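Local coordinates for BsaWI endonuclease (Geobacillus stearothermophilus, PDB 4ZSF), which is a type II restriction endonuclease of the PD-(D/E)XK family that binds DNA and probably cleaves it with the help of metal ions, at residues Glu25-Gln29 / His60-Lys64. Numbering follows the deposited sequence. Where two conformers were deposited one is given.
Sequences ERVSQ and HMDRK. With nucleotides of chain B.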
loop_
_atom_site.group_PDB
_atom_site.type_symbol
_atom_site.label_atom_id
_atom_site.label_comp_id
_atom_site.label_asym_id
_atom_site.label_seq_id
_atom_site.Cartn_x
_atom_site.Cartn_y
_atom_site.Cartn_z
ATOM N N GLU A 25 7.378 23.960 6.762
ATOM C CA GLU A 25 8.026 22.795 7.359
ATOM C C GLU A 25 8.295 21.671 6.369
ATOM O O GLU A 25 9.334 21.003 6.441
ATOM C CB GLU A 25 7.144 22.264 8.528
ATOM C CG GLU A 25 7.750 21.015 9.177
ATOM C CD GLU A 25 7.017 20.498 10.395
ATOM O OE1 GLU A 25 5.942 21.058 10.693
ATOM O OE2 GLU A 25 7.526 19.548 11.059
ATOM N N ARG A 26 7.318 21.374 5.487
ATOM C CA ARG A 26 7.526 20.277 4.516
ATOM C C ARG A 26 8.645 20.579 3.523
ATOM O O ARG A 26 9.491 19.711 3.224
ATOM C CB ARG A 26 6.192 19.987 3.782
ATOM C CG ARG A 26 5.212 19.283 4.729
ATOM C CD ARG A 26 3.823 19.288 4.104
ATOM N NE ARG A 26 2.916 18.527 4.958
ATOM C CZ ARG A 26 1.614 18.485 4.721
ATOM N NH1 ARG A 26 1.132 19.120 3.641
ATOM N NH2 ARG A 26 0.832 17.724 5.498
ATOM N N VAL A 27 8.728 21.826 3.073
ATOM C CA VAL A 27 9.854 22.190 2.160
ATOM C C VAL A 27 11.168 22.100 2.951
ATOM O O VAL A 27 12.225 21.651 2.421
ATOM C CB VAL A 27 9.631 23.635 1.607
ATOM C CG1 VAL A 27 10.903 24.189 0.995
ATOM C CG2 VAL A 27 8.487 23.631 0.604
ATOM N N SER A 28 11.153 22.611 4.197
ATOM C CA SER A 28 12.369 22.688 4.981
ATOM C C SER A 28 12.870 21.307 5.355
ATOM O O SER A 28 14.078 21.072 5.349
ATOM C CB SER A 28 12.174 23.514 6.290
ATOM O OG SER A 28 11.731 24.846 5.990
ATOM N N GLN A 29 11.976 20.392 5.693
ATOM C CA GLN A 29 12.507 19.068 6.091
ATOM C C GLN A 29 13.050 18.342 4.872
ATOM O O GLN A 29 14.020 17.595 5.002
ATOM C CB GLN A 29 11.420 18.248 6.825
ATOM C CG GLN A 29 10.308 17.768 5.909
ATOM C CD GLN A 29 9.074 17.335 6.712
ATOM O OE1 GLN A 29 9.023 17.482 7.933
ATOM N NE2 GLN A 29 8.070 16.835 6.012
ATOM N N HIS A 60 15.411 12.844 11.492
ATOM C CA HIS A 60 14.073 13.306 11.122
ATOM C C HIS A 60 13.070 12.726 12.116
ATOM O O HIS A 60 12.183 13.424 12.612
ATOM C CB HIS A 60 13.689 12.880 9.687
ATOM C CG HIS A 60 12.300 13.307 9.285
ATOM N ND1 HIS A 60 11.990 14.616 8.948
ATOM C CD2 HIS A 60 11.142 12.601 9.180
ATOM C CE1 HIS A 60 10.707 14.688 8.621
ATOM N NE2 HIS A 60 10.170 13.479 8.736
ATOM N N MET A 61 13.205 11.432 12.390
ATOM C CA MET A 61 12.301 10.839 13.406
ATOM C C MET A 61 12.383 11.519 14.798
ATOM O O MET A 61 11.353 11.693 15.451
ATOM C CB MET A 61 12.588 9.337 13.571
ATOM C CG MET A 61 12.352 8.493 12.336
ATOM S SD MET A 61 10.582 8.426 11.920
ATOM C CE MET A 61 10.010 7.282 13.216
ATOM N N ASP A 62 13.596 11.889 15.243
ATOM C CA ASP A 62 13.784 12.574 16.521
ATOM C C ASP A 62 13.064 13.923 16.500
ATOM O O ASP A 62 12.404 14.292 17.483
ATOM C CB ASP A 62 15.275 12.787 16.840
ATOM C CG ASP A 62 15.509 13.279 18.276
ATOM O OD1 ASP A 62 14.606 13.193 19.142
ATOM O OD2 ASP A 62 16.630 13.740 18.535
ATOM N N ARG A 63 13.237 14.694 15.427
ATOM C CA ARG A 63 12.596 16.005 15.363
ATOM C C ARG A 63 11.057 15.888 15.413
ATOM O O ARG A 63 10.385 16.614 16.150
ATOM C CB ARG A 63 12.993 16.787 14.120
ATOM C CG ARG A 63 12.429 18.247 14.198
ATOM C CD ARG A 63 12.853 19.018 12.986
ATOM N NE ARG A 63 12.212 18.515 11.770
ATOM C CZ ARG A 63 10.946 18.722 11.403
ATOM N NH1 ARG A 63 10.126 19.468 12.137
ATOM N NH2 ARG A 63 10.500 18.182 10.260
ATOM N N LYS A 64 10.514 14.941 14.668
ATOM C CA LYS A 64 9.069 14.827 14.548
ATOM C C LYS A 64 8.362 14.059 15.660
ATOM O O LYS A 64 7.140 14.182 15.807
ATOM C CB LYS A 64 8.717 14.161 13.224
ATOM C CG LYS A 64 9.037 14.978 11.992
ATOM C CD LYS A 64 7.959 16.053 11.665
ATOM C CE LYS A 64 7.419 15.885 10.243
ATOM N NZ LYS A 64 6.700 17.037 9.497
ATOM P P DC B 11 4.344 15.642 6.772
ATOM O OP1 DC B 11 5.795 15.644 7.144
ATOM O OP2 DC B 11 3.402 16.699 7.223
ATOM O "O5'" DC B 11 4.231 15.568 5.203
ATOM C "C5'" DC B 11 4.970 14.533 4.491
ATOM C "C4'" DC B 11 4.540 14.456 3.029
ATOM O "O4'" DC B 11 3.157 14.034 2.954
ATOM C "C3'" DC B 11 4.618 15.761 2.239
ATOM O "O3'" DC B 11 5.379 15.484 1.043
ATOM C "C2'" DC B 11 3.150 16.127 1.900
ATOM C "C1'" DC B 11 2.528 14.726 1.875
ATOM N N1 DC B 11 1.077 14.618 2.207
ATOM C C2 DC B 11 0.252 13.861 1.370
ATOM O O2 DC B 11 0.727 13.422 0.298
ATOM N N3 DC B 11 -1.062 13.693 1.715
ATOM C C4 DC B 11 -1.521 14.160 2.859
ATOM N N4 DC B 11 -2.827 13.908 3.164
ATOM C C5 DC B 11 -0.686 14.936 3.742
ATOM C C6 DC B 11 0.606 15.093 3.384
ATOM P P DG B 12 6.054 16.649 0.243
ATOM O OP1 DG B 12 7.075 15.967 -0.606
ATOM O OP2 DG B 12 6.388 17.769 1.122
ATOM O "O5'" DG B 12 4.915 17.190 -0.731
ATOM C "C5'" DG B 12 4.662 16.498 -1.938
ATOM C "C4'" DG B 12 3.342 16.975 -2.539
ATOM O "O4'" DG B 12 2.271 16.654 -1.643
ATOM C "C3'" DG B 12 3.247 18.450 -2.793
ATOM O "O3'" DG B 12 3.304 18.583 -4.174
ATOM C "C2'" DG B 12 1.858 18.854 -2.239
ATOM C "C1'" DG B 12 1.208 17.508 -1.943
ATOM N N9 DG B 12 0.279 17.487 -0.792
ATOM C C8 DG B 12 0.455 18.060 0.458
ATOM N N7 DG B 12 -0.541 17.834 1.280
ATOM C C5 DG B 12 -1.417 17.044 0.524
ATOM C C6 DG B 12 -2.682 16.546 0.845
ATOM O O6 DG B 12 -3.268 16.660 1.886
ATOM N N1 DG B 12 -3.253 15.830 -0.214
ATOM C C2 DG B 12 -2.664 15.653 -1.434
ATOM N N2 DG B 12 -3.359 14.947 -2.347
ATOM N N3 DG B 12 -1.481 16.137 -1.758
ATOM C C4 DG B 12 -0.923 16.828 -0.741
#
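E25 and R63 reach for each other from opposite directions across segments whose axes come no closer than 13.2 Å, so long side chains carry the contact. R63 NH1 lies 2.8 Å from E25 OE2, a nearly straight bond (167°) in the guanidinium plane that meets the carboxylate from above its own. K64 NZ joins at OE2 through a weak hydrogen bond, and both pairs are salt bridges. The bent K64 chain crosses Q29 nearly at a right angle and gives NZ a 2.8 Å bond to a lone pair of Q29 OE1. The H60 ring, turned 81° from the Q29 amide, brings CE1 edge-on to OE1; its ND1 bonds to Y11 and its NE2 to S82 of the second subunit. Q29 NE2 bonds OP1 of DC11 of chain B (2.8 Å), as does K64 NZ (2.9 Å). R26 leaves its backbone away from segment 60-64, CG anti to the carbonyl carbon (chi1 -72°), and grips OP2 through NE (3.0 Å) and NH2. C6 of DC11 lies over one guanidinium face, and NH1 comes within 3.2 Å of N7 of DG12 of chain B. An alanine replacing R26 would probably leave OP2 without both bonds and the phosphate without the guanidinium charge, K64 remaining at OP1. Segments 25-29 and 60-64 run roughly antiparallel, together presenting a DNA-binding surface. Behind them, helix 3-22 packs F15, T18, M19 and V22 against S28.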